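Local coordinates for protein intradiol ring-cleavage dioxygenase (Streptomyces sp. SirexAA-E, PDB 4ILV) that probably catalyses the iron(III)-dependent intradiol cleavage of catechol-type aromatic rings with molecular oxygen, at residues W87-G92 and G122-R127; I131-Q136 and T145-P150; G126-I131 and T156-F161; P64-G69 and T115-V120. All blocks are in the same frame, centred on the assembly; numbering follows the deposited sequence.

Interaction 1: W87-G92 and G122-R127. With FE (Fe (III) ion), chain C; EDO (1,2-ethanediol), chain D.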
loop_
_atom_site.group_PDB
_atom_site.type_symbol
_atom_site.label_atom_id
_atom_site.label_comp_id
_atom_site.label_asym_id
_atom_site.label_seq_id
_atom_site.Cartn_x
_atom_site.Cartn_y
_atom_site.Cartn_z
ATOM N N TRP A 87 -1.830 2.537 5.179
ATOM C CA TRP A 87 -3.058 2.400 5.960
ATOM C C TRP A 87 -4.195 1.894 5.061
ATOM O O TRP A 87 -4.116 2.015 3.834
ATOM C CB TRP A 87 -3.413 3.696 6.715
ATOM C CG TRP A 87 -3.901 4.825 5.862
ATOM C CD1 TRP A 87 -5.197 5.256 5.737
ATOM C CD2 TRP A 87 -3.110 5.687 5.035
ATOM N NE1 TRP A 87 -5.259 6.320 4.874
ATOM C CE2 TRP A 87 -3.994 6.609 4.431
ATOM C CE3 TRP A 87 -1.746 5.755 4.728
ATOM C CZ2 TRP A 87 -3.558 7.590 3.539
ATOM C CZ3 TRP A 87 -1.313 6.735 3.839
ATOM C CH2 TRP A 87 -2.217 7.638 3.257
ATOM N N GLN A 88 -5.232 1.312 5.664
ATOM C CA GLN A 88 -6.270 0.626 4.892
ATOM C C GLN A 88 -7.452 0.265 5.764
ATOM O O GLN A 88 -7.351 0.280 6.990
ATOM C CB GLN A 88 -5.732 -0.685 4.320
ATOM C CG GLN A 88 -5.443 -1.732 5.417
ATOM C CD GLN A 88 -5.135 -3.107 4.872
ATOM O OE1 GLN A 88 -4.001 -3.400 4.490
ATOM N NE2 GLN A 88 -6.146 -3.967 4.834
ATOM N N ALA A 89 -8.557 -0.106 5.127
ATOM C CA ALA A 89 -9.720 -0.591 5.869
ATOM C C ALA A 89 -9.514 -2.037 6.287
ATOM O O ALA A 89 -8.708 -2.755 5.681
ATOM C CB ALA A 89 -10.978 -0.465 5.019
ATOM N N ASP A 90 -10.249 -2.469 7.314
ATOM C CA ASP A 90 -10.225 -3.863 7.732
ATOM C C ASP A 90 -11.074 -4.699 6.778
ATOM O O ASP A 90 -11.538 -4.183 5.760
ATOM C CB ASP A 90 -10.645 -4.027 9.211
ATOM C CG ASP A 90 -12.096 -3.634 9.488
ATOM O OD1 ASP A 90 -12.919 -3.509 8.545
ATOM O OD2 ASP A 90 -12.411 -3.464 10.692
ATOM N N THR A 91 -11.258 -5.982 7.076
ATOM C CA THR A 91 -11.986 -6.865 6.158
ATOM C C THR A 91 -13.435 -6.422 5.938
ATOM O O THR A 91 -14.062 -6.778 4.944
ATOM C CB THR A 91 -11.957 -8.331 6.616
ATOM O OG1 THR A 91 -12.406 -9.161 5.546
ATOM C CG2 THR A 91 -12.869 -8.558 7.857
ATOM N N GLY A 92 -13.963 -5.644 6.876
ATOM C CA GLY A 92 -15.334 -5.188 6.799
ATOM C C GLY A 92 -15.447 -3.771 6.268
ATOM O O GLY A 92 -16.531 -3.190 6.262
ATOM N N GLY A 122 -11.621 -4.579 2.988
ATOM C CA GLY A 122 -13.010 -4.683 2.593
ATOM C C GLY A 122 -13.490 -3.454 1.834
ATOM O O GLY A 122 -12.888 -2.375 1.911
ATOM N N LEU A 123 -14.575 -3.626 1.085
ATOM C CA LEU A 123 -15.209 -2.517 0.383
ATOM C C LEU A 123 -16.035 -1.628 1.322
ATOM O O LEU A 123 -16.648 -2.116 2.285
ATOM C CB LEU A 123 -16.126 -3.046 -0.709
ATOM C CG LEU A 123 -15.497 -3.765 -1.892
ATOM C CD1 LEU A 123 -16.615 -4.148 -2.854
ATOM C CD2 LEU A 123 -14.473 -2.879 -2.570
ATOM N N TYR A 124 -16.084 -0.339 0.993
ATOM C CA TYR A 124 -16.909 0.626 1.708
ATOM C C TYR A 124 -17.565 1.582 0.697
ATOM O O TYR A 124 -17.256 1.502 -0.492
ATOM C CB TYR A 124 -16.090 1.335 2.800
ATOM C CG TYR A 124 -14.919 2.179 2.346
ATOM C CD1 TYR A 124 -15.098 3.506 1.961
ATOM C CD2 TYR A 124 -13.629 1.673 2.364
ATOM C CE1 TYR A 124 -14.031 4.294 1.578
ATOM C CE2 TYR A 124 -12.540 2.460 1.973
ATOM C CZ TYR A 124 -12.751 3.770 1.587
ATOM O OH TYR A 124 -11.692 4.562 1.204
ATOM N N PRO A 125 -18.514 2.445 1.144
ATOM C CA PRO A 125 -19.290 3.153 0.115
ATOM C C PRO A 125 -18.502 4.030 -0.874
ATOM O O PRO A 125 -17.643 4.832 -0.500
ATOM C CB PRO A 125 -20.278 3.995 0.935
ATOM C CG PRO A 125 -20.478 3.182 2.215
ATOM C CD PRO A 125 -19.091 2.638 2.493
ATOM N N GLY A 126 -18.815 3.848 -2.153
ATOM C CA GLY A 126 -18.306 4.699 -3.206
ATOM C C GLY A 126 -16.919 4.377 -3.735
ATOM O O GLY A 126 -16.495 4.973 -4.715
ATOM N N ARG A 127 -16.208 3.446 -3.111
ATOM C CA ARG A 127 -14.822 3.206 -3.516
ATOM C C ARG A 127 -14.569 1.761 -3.898
ATOM O O ARG A 127 -15.101 0.830 -3.285
ATOM C CB ARG A 127 -13.838 3.610 -2.405
ATOM C CG ARG A 127 -13.917 5.064 -1.970
ATOM C CD ARG A 127 -12.636 5.842 -2.229
ATOM N NE ARG A 127 -11.952 5.413 -3.444
ATOM C CZ ARG A 127 -10.635 5.262 -3.533
ATOM N NH1 ARG A 127 -9.865 5.515 -2.476
ATOM N NH2 ARG A 127 -10.087 4.858 -4.677
HETATM FE FE FE C . -9.685 4.740 1.598
HETATM C C1 EDO D . -10.898 7.609 0.583
HETATM O O1 EDO D . -10.160 6.492 0.056
HETATM C C2 EDO D . -11.241 7.387 2.064
HETATM O O2 EDO D . -10.143 6.757 2.758
HETATM O O HOH W 1 -17.856 -1.258 4.585
#
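The methyl group of A89 points at the 122-127 segment and meets the Y124 ring obliquely, CB lying 4.3 Å from Y124 CD2. CG of Y124 sits between its own backbone N and carbonyl carbon (chi1 63°), a setting that swings the ring past A89 and directs the phenol oxygen at the iron, which Y124 OH binds at 2.0 Å. The metal lies in the plane of the ring, beyond its edge. Two oxygens of a 1,2-ethanediol molecule, probably from the crystallisation liquor, chelate the same ion. The side chain of R127 bends at chi2 and chi3 back toward the metal, and NH1 donates to O1 of the diol at 2.7 Å, with that oxygen in the guanidinium plane. Y124 thus contributes one phenolate-type ligand to a site completed by Y95, H130 and H132, the two-tyrosine, two-histidine iron(III) centre of intradiol dioxygenases. The loop carrying it turns back at a type II turn from Y124 to R127, with G126 at positive phi. Where the loops meet, G122 N donates to D90 O at 2.8 Å (159° at the hydrogen), and T91 O comes within 3.3 Å of G122 CA, leaving no room there for a side chain. D90 OD1 forms an Asx turn, taking G92 N at 2.9 Å from above the carboxylate plane, and also accepts from A94 N. A water donates to both G92 O and L123 O. Q88 NE2 donates to A89 O at 3.0 Å, with the acceptor lying in the plane of the Q88 amide.

Interaction 2: I131-Q136 and T145-P150. With FE (Fe (III) ion), chain C.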
loop_
_atom_site.group_PDB
_atom_site.type_symbol
_atom_site.label_atom_id
_atom_site.label_comp_id
_atom_site.label_asym_id
_atom_site.label_seq_id
_atom_site.Cartn_x
_atom_site.Cartn_y
_atom_site.Cartn_z
ATOM N N ILE A 131 -5.413 -0.002 -0.976
ATOM C CA ILE A 131 -4.564 0.208 0.187
ATOM C C ILE A 131 -3.885 1.565 0.033
ATOM O O ILE A 131 -3.336 1.864 -1.031
ATOM C CB ILE A 131 -3.483 -0.884 0.270
ATOM C CG1 ILE A 131 -4.118 -2.229 0.617
ATOM C CG2 ILE A 131 -2.427 -0.519 1.305
ATOM C CD1 ILE A 131 -3.116 -3.396 0.538
ATOM N N HIS A 132 -3.910 2.392 1.077
ATOM C CA HIS A 132 -3.270 3.698 0.988
ATOM C C HIS A 132 -1.784 3.613 1.325
ATOM O O HIS A 132 -1.385 2.818 2.164
ATOM C CB HIS A 132 -3.914 4.683 1.952
ATOM C CG HIS A 132 -5.321 5.055 1.608
ATOM N ND1 HIS A 132 -5.627 6.107 0.774
ATOM C CD2 HIS A 132 -6.508 4.540 2.019
ATOM C CE1 HIS A 132 -6.942 6.213 0.668
ATOM N NE2 HIS A 132 -7.497 5.267 1.403
ATOM N N VAL A 133 -0.973 4.453 0.692
ATOM C CA VAL A 133 0.451 4.496 1.008
ATOM C C VAL A 133 1.056 5.887 0.791
ATOM O O VAL A 133 0.755 6.580 -0.195
ATOM C CB VAL A 133 1.249 3.412 0.220
ATOM C CG1 VAL A 133 1.144 3.639 -1.303
ATOM C CG2 VAL A 133 2.729 3.376 0.663
ATOM N N LYS A 134 1.895 6.303 1.735
ATOM C CA LYS A 134 2.747 7.475 1.544
ATOM C C LYS A 134 4.199 7.009 1.457
ATOM O O LYS A 134 4.652 6.263 2.320
ATOM C CB LYS A 134 2.597 8.457 2.705
ATOM C CG LYS A 134 1.303 9.238 2.680
ATOM C CD LYS A 134 1.146 10.057 3.936
ATOM C CE LYS A 134 -0.152 10.832 3.912
ATOM N NZ LYS A 134 -0.035 12.027 3.032
ATOM N N ALA A 135 4.917 7.455 0.424
ATOM C CA ALA A 135 6.317 7.094 0.226
ATOM C C ALA A 135 7.198 8.332 0.298
ATOM O O ALA A 135 6.899 9.351 -0.326
ATOM C CB ALA A 135 6.513 6.398 -1.143
ATOM N N GLN A 136 8.286 8.251 1.057
ATOM C CA GLN A 136 9.194 9.380 1.144
ATOM C C GLN A 136 10.641 8.928 1.153
ATOM O O GLN A 136 11.087 8.273 2.094
ATOM C CB GLN A 136 8.904 10.226 2.387
ATOM C CG GLN A 136 9.699 11.529 2.442
ATOM C CD GLN A 136 9.400 12.353 3.679
ATOM O OE1 GLN A 136 9.027 11.817 4.723
ATOM N NE2 GLN A 136 9.558 13.670 3.567
ATOM N N THR A 145 -0.276 8.168 -2.363
ATOM C CA THR A 145 -0.891 7.403 -3.442
ATOM C C THR A 145 -1.686 6.212 -2.932
ATOM O O THR A 145 -1.856 6.037 -1.728
ATOM C CB THR A 145 0.182 6.976 -4.499
ATOM O OG1 THR A 145 -0.453 6.433 -5.654
ATOM C CG2 THR A 145 1.159 5.957 -3.933
ATOM N N GLN A 146 -2.193 5.400 -3.852
ATOM C CA GLN A 146 -2.961 4.219 -3.481
ATOM C C GLN A 146 -2.602 3.014 -4.346
ATOM O O GLN A 146 -2.106 3.170 -5.464
ATOM C CB GLN A 146 -4.455 4.503 -3.639
ATOM C CG GLN A 146 -4.934 5.682 -2.837
ATOM C CD GLN A 146 -6.413 5.944 -3.017
ATOM O OE1 GLN A 146 -7.190 5.027 -3.305
ATOM N NE2 GLN A 146 -6.815 7.199 -2.839
ATOM N N LEU A 147 -2.872 1.816 -3.836
ATOM C CA LEU A 147 -2.699 0.603 -4.629
ATOM C C LEU A 147 -4.036 -0.080 -4.879
ATOM O O LEU A 147 -4.866 -0.176 -3.970
ATOM C CB LEU A 147 -1.751 -0.364 -3.922
ATOM C CG LEU A 147 -0.408 0.231 -3.490
ATOM C CD1 LEU A 147 0.433 -0.826 -2.789
ATOM C CD2 LEU A 147 0.357 0.850 -4.670
ATOM N N TYR A 148 -4.235 -0.570 -6.102
ATOM C CA TYR A 148 -5.501 -1.205 -6.481
ATOM C C TYR A 148 -5.326 -2.684 -6.784
ATOM O O TYR A 148 -4.201 -3.166 -6.933
ATOM C CB TYR A 148 -6.142 -0.497 -7.679
ATOM C CG TYR A 148 -6.536 0.931 -7.377
ATOM C CD1 TYR A 148 -7.673 1.209 -6.637
ATOM C CD2 TYR A 148 -5.767 1.998 -7.824
ATOM C CE1 TYR A 148 -8.045 2.507 -6.351
ATOM C CE2 TYR A 148 -6.129 3.305 -7.538
ATOM C CZ TYR A 148 -7.274 3.547 -6.793
ATOM O OH TYR A 148 -7.662 4.831 -6.495
ATOM N N PHE A 149 -6.456 -3.383 -6.878
ATOM C CA PHE A 149 -6.512 -4.826 -7.052
ATOM C C PHE A 149 -7.039 -5.177 -8.425
ATOM O O PHE A 149 -7.988 -4.553 -8.896
ATOM C CB PHE A 149 -7.441 -5.446 -5.986
ATOM C CG PHE A 149 -6.884 -5.361 -4.602
ATOM C CD1 PHE A 149 -6.346 -6.478 -3.989
ATOM C CD2 PHE A 149 -6.854 -4.152 -3.927
ATOM C CE1 PHE A 149 -5.798 -6.396 -2.714
ATOM C CE2 PHE A 149 -6.319 -4.061 -2.647
ATOM C CZ PHE A 149 -5.786 -5.189 -2.042
ATOM N N PRO A 150 -6.442 -6.200 -9.063
ATOM C CA PRO A 150 -6.859 -6.608 -10.403
ATOM C C PRO A 150 -8.219 -7.287 -10.374
ATOM O O PRO A 150 -8.503 -8.058 -9.461
ATOM C CB PRO A 150 -5.779 -7.619 -10.811
ATOM C CG PRO A 150 -5.317 -8.205 -9.519
ATOM C CD PRO A 150 -5.362 -7.055 -8.537
HETATM FE FE FE C . -9.685 4.740 1.598
HETATM O O HOH W 2 -3.717 7.768 -0.383
#
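The imidazole of H132 and the amide of Q146 run alongside each other in the same direction, their planes 50° apart. Q146 NE2 approaches the ring obliquely, 3.6 Å from H132 CE1, while the indole of W87 stacks on H132 from the neighbouring strand. At the edge of the imidazole, in its plane, a water accepts from ND1 at 2.8 Å and donates to T145 O; H132 NE2 binds the iron at 2.3 Å. This water-held ND1 leaves NE2 for the metal and should limit rotation of the ring. Q146 extends beyond CG to put OE1 where it accepts from R127 NH1. A leucine here would probably leave R127 NH1 without that acceptor and deprive H132 of its amide neighbour. The F149 ring is met obliquely by I131, CD1 lying 4.1 Å from F149 CZ. On the face that carries I131 and L147, V133 CG1 presses on T145 CG2 at 3.5 Å; T145 OG1 turns instead to P37 O. Paired backbone bonds join I131 with L147 and V133 with T145, among them L147 N to I131 O at 2.8 Å. The two strands form an antiparallel beta hairpin, in which the non-hydrogen-bonded pair H132-Q146 places the iron ligand H132 and, beside it, Q146, which holds R127, on the metal-site face of an intradiol dioxygenase.

Interaction 3: G126-I131 and T156-F161. With FE (Fe (III) ion), chain C; EDO (1,2-ethanediol), chain D.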
loop_
_atom_site.group_PDB
_atom_site.type_symbol
_atom_site.label_atom_id
_atom_site.label_comp_id
_atom_site.label_asym_id
_atom_site.label_seq_id
_atom_site.Cartn_x
_atom_site.Cartn_y
_atom_site.Cartn_z
ATOM N N GLY A 126 -18.815 3.848 -2.153
ATOM C CA GLY A 126 -18.306 4.699 -3.206
ATOM C C GLY A 126 -16.919 4.377 -3.735
ATOM O O GLY A 126 -16.495 4.973 -4.715
ATOM N N ARG A 127 -16.208 3.446 -3.111
ATOM C CA ARG A 127 -14.822 3.206 -3.516
ATOM C C ARG A 127 -14.569 1.761 -3.898
ATOM O O ARG A 127 -15.101 0.830 -3.285
ATOM C CB ARG A 127 -13.838 3.610 -2.405
ATOM C CG ARG A 127 -13.917 5.064 -1.970
ATOM C CD ARG A 127 -12.636 5.842 -2.229
ATOM N NE ARG A 127 -11.952 5.413 -3.444
ATOM C CZ ARG A 127 -10.635 5.262 -3.533
ATOM N NH1 ARG A 127 -9.865 5.515 -2.476
ATOM N NH2 ARG A 127 -10.087 4.858 -4.677
ATOM N N THR A 128 -13.709 1.579 -4.892
ATOM C CA THR A 128 -13.188 0.259 -5.190
ATOM C C THR A 128 -12.188 -0.133 -4.100
ATOM O O THR A 128 -11.870 0.669 -3.219
ATOM C CB THR A 128 -12.518 0.212 -6.564
ATOM O OG1 THR A 128 -12.283 -1.153 -6.930
ATOM C CG2 THR A 128 -11.203 0.976 -6.542
ATOM N N ARG A 129 -11.705 -1.369 -4.149
ATOM C CA ARG A 129 -10.793 -1.866 -3.130
ATOM C C ARG A 129 -9.392 -1.227 -3.264
ATOM O O ARG A 129 -8.851 -1.131 -4.373
ATOM C CB ARG A 129 -10.703 -3.383 -3.255
ATOM C CG ARG A 129 -10.305 -4.058 -1.976
ATOM C CD ARG A 129 -10.244 -5.557 -2.144
ATOM N NE ARG A 129 -11.439 -6.092 -2.784
ATOM C CZ ARG A 129 -12.561 -6.432 -2.161
ATOM N NH1 ARG A 129 -12.687 -6.292 -0.839
ATOM N NH2 ARG A 129 -13.564 -6.918 -2.880
ATOM N N HIS A 130 -8.790 -0.817 -2.147
ATOM C CA HIS A 130 -7.488 -0.142 -2.201
ATOM C C HIS A 130 -6.725 -0.181 -0.884
ATOM O O HIS A 130 -7.305 -0.316 0.179
ATOM C CB HIS A 130 -7.667 1.333 -2.598
ATOM C CG HIS A 130 -8.514 2.110 -1.630
ATOM N ND1 HIS A 130 -9.886 1.993 -1.588
ATOM C CD2 HIS A 130 -8.179 2.983 -0.647
ATOM C CE1 HIS A 130 -10.363 2.768 -0.626
ATOM N NE2 HIS A 130 -9.350 3.380 -0.041
ATOM N N ILE A 131 -5.413 -0.002 -0.976
ATOM C CA ILE A 131 -4.564 0.208 0.187
ATOM C C ILE A 131 -3.885 1.565 0.033
ATOM O O ILE A 131 -3.336 1.864 -1.031
ATOM C CB ILE A 131 -3.483 -0.884 0.270
ATOM C CG1 ILE A 131 -4.118 -2.229 0.617
ATOM C CG2 ILE A 131 -2.427 -0.519 1.305
ATOM C CD1 ILE A 131 -3.116 -3.396 0.538
ATOM N N THR A 156 -14.315 -0.285 -12.506
ATOM C CA THR A 156 -15.045 0.346 -13.594
ATOM C C THR A 156 -15.984 1.441 -13.097
ATOM O O THR A 156 -16.435 2.272 -13.880
ATOM C CB THR A 156 -15.864 -0.677 -14.407
ATOM O OG1 THR A 156 -16.938 -1.175 -13.606
ATOM C CG2 THR A 156 -14.988 -1.838 -14.842
ATOM N N THR A 157 -16.293 1.445 -11.805
ATOM C CA THR A 157 -17.228 2.440 -11.278
ATOM C C THR A 157 -16.525 3.582 -10.548
ATOM O O THR A 157 -17.050 4.692 -10.468
ATOM C CB THR A 157 -18.288 1.803 -10.341
ATOM O OG1 THR A 157 -17.635 1.110 -9.273
ATOM C CG2 THR A 157 -19.154 0.820 -11.106
ATOM N N ASP A 158 -15.335 3.313 -10.022
ATOM C CA ASP A 158 -14.628 4.290 -9.202
ATOM C C ASP A 158 -13.738 5.165 -10.079
ATOM O O ASP A 158 -12.715 4.713 -10.593
ATOM C CB ASP A 158 -13.801 3.565 -8.136
ATOM C CG ASP A 158 -13.162 4.508 -7.122
ATOM O OD1 ASP A 158 -13.001 5.713 -7.404
ATOM O OD2 ASP A 158 -12.796 4.028 -6.032
ATOM N N ALA A 159 -14.135 6.426 -10.230
ATOM C CA ALA A 159 -13.410 7.391 -11.052
ATOM C C ALA A 159 -11.971 7.606 -10.591
ATOM O O ALA A 159 -11.126 8.046 -11.367
ATOM C CB ALA A 159 -14.156 8.716 -11.086
ATOM N N LEU A 160 -11.690 7.298 -9.329
ATOM C CA LEU A 160 -10.346 7.485 -8.794
ATOM C C LEU A 160 -9.387 6.389 -9.247
ATOM O O LEU A 160 -8.175 6.536 -9.138
ATOM C CB LEU A 160 -10.381 7.511 -7.268
ATOM C CG LEU A 160 -10.364 8.862 -6.556
ATOM C CD1 LEU A 160 -11.670 9.606 -6.778
ATOM C CD2 LEU A 160 -10.103 8.657 -5.071
ATOM N N PHE A 161 -9.940 5.290 -9.749
ATOM C CA PHE A 161 -9.139 4.136 -10.131
ATOM C C PHE A 161 -8.150 4.493 -11.226
ATOM O O PHE A 161 -8.474 5.251 -12.131
ATOM C CB PHE A 161 -10.029 2.982 -10.601
ATOM C CG PHE A 161 -9.260 1.858 -11.213
ATOM C CD1 PHE A 161 -8.593 0.949 -10.411
ATOM C CD2 PHE A 161 -9.167 1.732 -12.595
ATOM C CE1 PHE A 161 -7.861 -0.084 -10.971
ATOM C CE2 PHE A 161 -8.431 0.700 -13.166
ATOM C CZ PHE A 161 -7.772 -0.210 -12.350
HETATM FE FE FE C . -9.685 4.740 1.598
HETATM C C1 EDO D . -10.898 7.609 0.583
HETATM O O1 EDO D . -10.160 6.492 0.056
HETATM C C2 EDO D . -11.241 7.387 2.064
HETATM O O2 EDO D . -10.143 6.757 2.758
#
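One carboxylate oxygen of D158, OD2, accepts three hydrogen bonds from the 126-131 segment. R127 grips it side-on in a salt bridge: NE donates at 3.1 Å to the syn lone pair of OD2, and NH2 reaches the same atom from the syn side but tilted out of the carboxylate plane, with guanidinium and carboxylate planes perpendicular. T128 N comes from the anti side, 2.9 Å from D158 OD2. NH2 of R127 also reaches Y148 OH, and NH1 bonds Q146 OE1. The other oxygen, D158 OD1, takes L160 N at 2.8 Å in an Asx turn. L160 CD2 covers the centre of one guanidinium face, while H130 ND1 lies over the opposite face, offset toward its rim, and R127 NH1 in turn sits above the centre of the imidazole. H130 ND1 donates in the ring plane to T128 O at 2.9 Å, leaving NE2 to bind the iron at 2.2 Å. T128 OG1 is satisfied by N155 OD1. An alanine in place of D158 would probably leave R127 without its charged mate and T128 N without its acceptor. The contact ties the run into strand 130-136 to the loop between strands 143-148 and 168-172, and Y148 of strand 143-148 packs against T128, H130 and L160.

Interaction 4: P64-G69 and T115-V120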
loop_
_atom_site.group_PDB
_atom_site.type_symbol
_atom_site.label_atom_id
_atom_site.label_comp_id
_atom_site.label_asym_id
_atom_site.label_seq_id
_atom_site.Cartn_x
_atom_site.Cartn_y
_atom_site.Cartn_z
ATOM N N PRO A 64 -5.893 -13.458 4.064
ATOM C CA PRO A 64 -4.480 -13.075 4.189
ATOM C C PRO A 64 -3.957 -12.485 2.886
ATOM O O PRO A 64 -4.274 -12.991 1.806
ATOM C CB PRO A 64 -3.772 -14.407 4.475
ATOM C CG PRO A 64 -4.829 -15.249 5.139
ATOM C CD PRO A 64 -6.135 -14.849 4.492
ATOM N N LEU A 65 -3.168 -11.429 3.004
ATOM C CA LEU A 65 -2.571 -10.768 1.868
ATOM C C LEU A 65 -1.187 -10.310 2.284
ATOM O O LEU A 65 -1.044 -9.607 3.283
ATOM C CB LEU A 65 -3.401 -9.544 1.460
ATOM C CG LEU A 65 -2.768 -8.627 0.393
ATOM C CD1 LEU A 65 -2.663 -9.399 -0.921
ATOM C CD2 LEU A 65 -3.590 -7.346 0.216
ATOM N N THR A 66 -0.165 -10.736 1.546
ATOM C CA THR A 66 1.159 -10.118 1.667
ATOM C C THR A 66 1.443 -9.353 0.375
ATOM O O THR A 66 1.286 -9.888 -0.722
ATOM C CB THR A 66 2.274 -11.142 1.913
ATOM O OG1 THR A 66 2.119 -11.714 3.214
ATOM C CG2 THR A 66 3.654 -10.465 1.843
ATOM N N VAL A 67 1.800 -8.084 0.514
ATOM C CA VAL A 67 2.183 -7.256 -0.618
ATOM C C VAL A 67 3.696 -6.995 -0.524
ATOM O O VAL A 67 4.205 -6.602 0.534
ATOM C CB VAL A 67 1.414 -5.918 -0.620
ATOM C CG1 VAL A 67 1.810 -5.047 -1.828
ATOM C CG2 VAL A 67 -0.107 -6.175 -0.587
ATOM N N SER A 68 4.414 -7.202 -1.624
ATOM C CA SER A 68 5.858 -6.950 -1.618
ATOM C C SER A 68 6.362 -6.377 -2.951
ATOM O O SER A 68 5.668 -6.426 -3.963
ATOM C CB SER A 68 6.621 -8.227 -1.274
ATOM O OG SER A 68 6.490 -9.179 -2.318
ATOM N N GLY A 69 7.568 -5.813 -2.933
ATOM C CA GLY A 69 8.155 -5.243 -4.133
ATOM C C GLY A 69 9.392 -4.428 -3.804
ATOM O O GLY A 69 10.025 -4.637 -2.771
ATOM N N THR A 115 7.956 -5.242 2.381
ATOM C CA THR A 115 6.939 -6.271 2.541
ATOM C C THR A 115 5.863 -5.796 3.496
ATOM O O THR A 115 6.162 -5.177 4.516
ATOM C CB THR A 115 7.507 -7.566 3.129
ATOM O OG1 THR A 115 8.800 -7.820 2.577
ATOM C CG2 THR A 115 6.591 -8.714 2.802
ATOM N N LEU A 116 4.615 -6.109 3.170
ATOM C CA LEU A 116 3.489 -5.744 4.028
ATOM C C LEU A 116 2.599 -6.951 4.211
ATOM O O LEU A 116 2.022 -7.444 3.244
ATOM C CB LEU A 116 2.666 -4.633 3.400
ATOM C CG LEU A 116 1.459 -4.200 4.250
ATOM C CD1 LEU A 116 1.920 -3.441 5.469
ATOM C CD2 LEU A 116 0.533 -3.349 3.423
ATOM N N ARG A 117 2.509 -7.449 5.441
ATOM C CA ARG A 117 1.602 -8.557 5.721
ATOM C C ARG A 117 0.299 -8.007 6.279
ATOM O O ARG A 117 0.302 -7.329 7.310
ATOM C CB ARG A 117 2.207 -9.534 6.718
ATOM C CG ARG A 117 1.310 -10.748 6.934
ATOM C CD ARG A 117 1.748 -11.563 8.136
ATOM N NE ARG A 117 0.763 -12.585 8.488
ATOM C CZ ARG A 117 0.739 -13.214 9.659
ATOM N NH1 ARG A 117 1.643 -12.914 10.585
ATOM N NH2 ARG A 117 -0.190 -14.132 9.911
ATOM N N THR A 118 -0.814 -8.308 5.618
ATOM C CA THR A 118 -2.077 -7.665 5.985
ATOM C C THR A 118 -3.239 -8.588 5.620
ATOM O O THR A 118 -3.036 -9.787 5.465
ATOM C CB THR A 118 -2.174 -6.257 5.304
ATOM O OG1 THR A 118 -3.334 -5.556 5.762
ATOM C CG2 THR A 118 -2.192 -6.363 3.763
ATOM N N ILE A 119 -4.460 -8.064 5.529
ATOM C CA ILE A 119 -5.551 -8.844 4.929
ATOM C C ILE A 119 -6.141 -8.024 3.795
ATOM O O ILE A 119 -5.889 -6.827 3.706
ATOM C CB ILE A 119 -6.666 -9.299 5.958
ATOM C CG1 ILE A 119 -7.067 -8.169 6.900
ATOM C CG2 ILE A 119 -6.152 -10.452 6.818
ATOM C CD1 ILE A 119 -7.969 -7.104 6.291
ATOM N N VAL A 120 -6.916 -8.657 2.929
ATOM C CA VAL A 120 -7.500 -7.936 1.809
ATOM C C VAL A 120 -8.476 -6.922 2.389
ATOM O O VAL A 120 -9.376 -7.304 3.131
ATOM C CB VAL A 120 -8.224 -8.912 0.866
ATOM C CG1 VAL A 120 -8.919 -8.171 -0.260
ATOM C CG2 VAL A 120 -7.223 -9.943 0.295
#
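Four backbone hydrogen bonds join L65 with T118 and V67 with L116, each pair bonded in both directions; the short ones include T118 N to L65 O and L116 N to V67 O, both 2.7 Å. Between them lies the non-hydrogen-bonded pair T66-R117, where T66 CA makes a CA-H...O contact of 3.2 Å with L116 O. Apolar packing follows on the buried face that carries L65, V67, L116 and T118. L65 and T118 run alongside each other, CD2 of L65 lying 3.9 Å from T118 CG2. L65 CB also meets V120 CG2 at 4.0 Å. At the end pair P64-I119 the side chains diverge, yet I119 CG2 rests 4.1 Å from P64 CA. On the face of T66 and R117, T66 OG1 lies against the aliphatic part of the arginine, 3.9 Å from R117 CG. T118 OG1, opposite its backbone N (chi1 -174°), hydrogen-bonds outside the pair of strands, to Q88 OE1, which leaves CG2 to face L65. The two antiparallel strands, the N-to-C directions of the segments 154° apart, belong to a mixed four-stranded sheet in which 113-119 is an outermost strand and 64-72 lies between it and strand 175-183, which hydrogen-bonds to P64, T66 and S68.

Overall arrangement
Interactions 1, 2 and 3 gather round the iron, their centres 10 to 13 Å apart, and each holds one of its protein ligands. Interactions 1 and 3 share G126 and R127, interactions 2 and 3 share I131 on strand 130-136, and interaction 2 is nested within the loop that interaction 3 closes. R127 also joins the three by reaching Q146 and Y148. Interaction 4 belongs to the other sheet, about 12 Å from interaction 2 between centres; its L65 packs on I131 and F149, and V67 on I131, between the sheets. Its segments alternate along the chain with those of interaction 1, to which Q88 links it. The iron site is thus built on one sheet and the connecting loops.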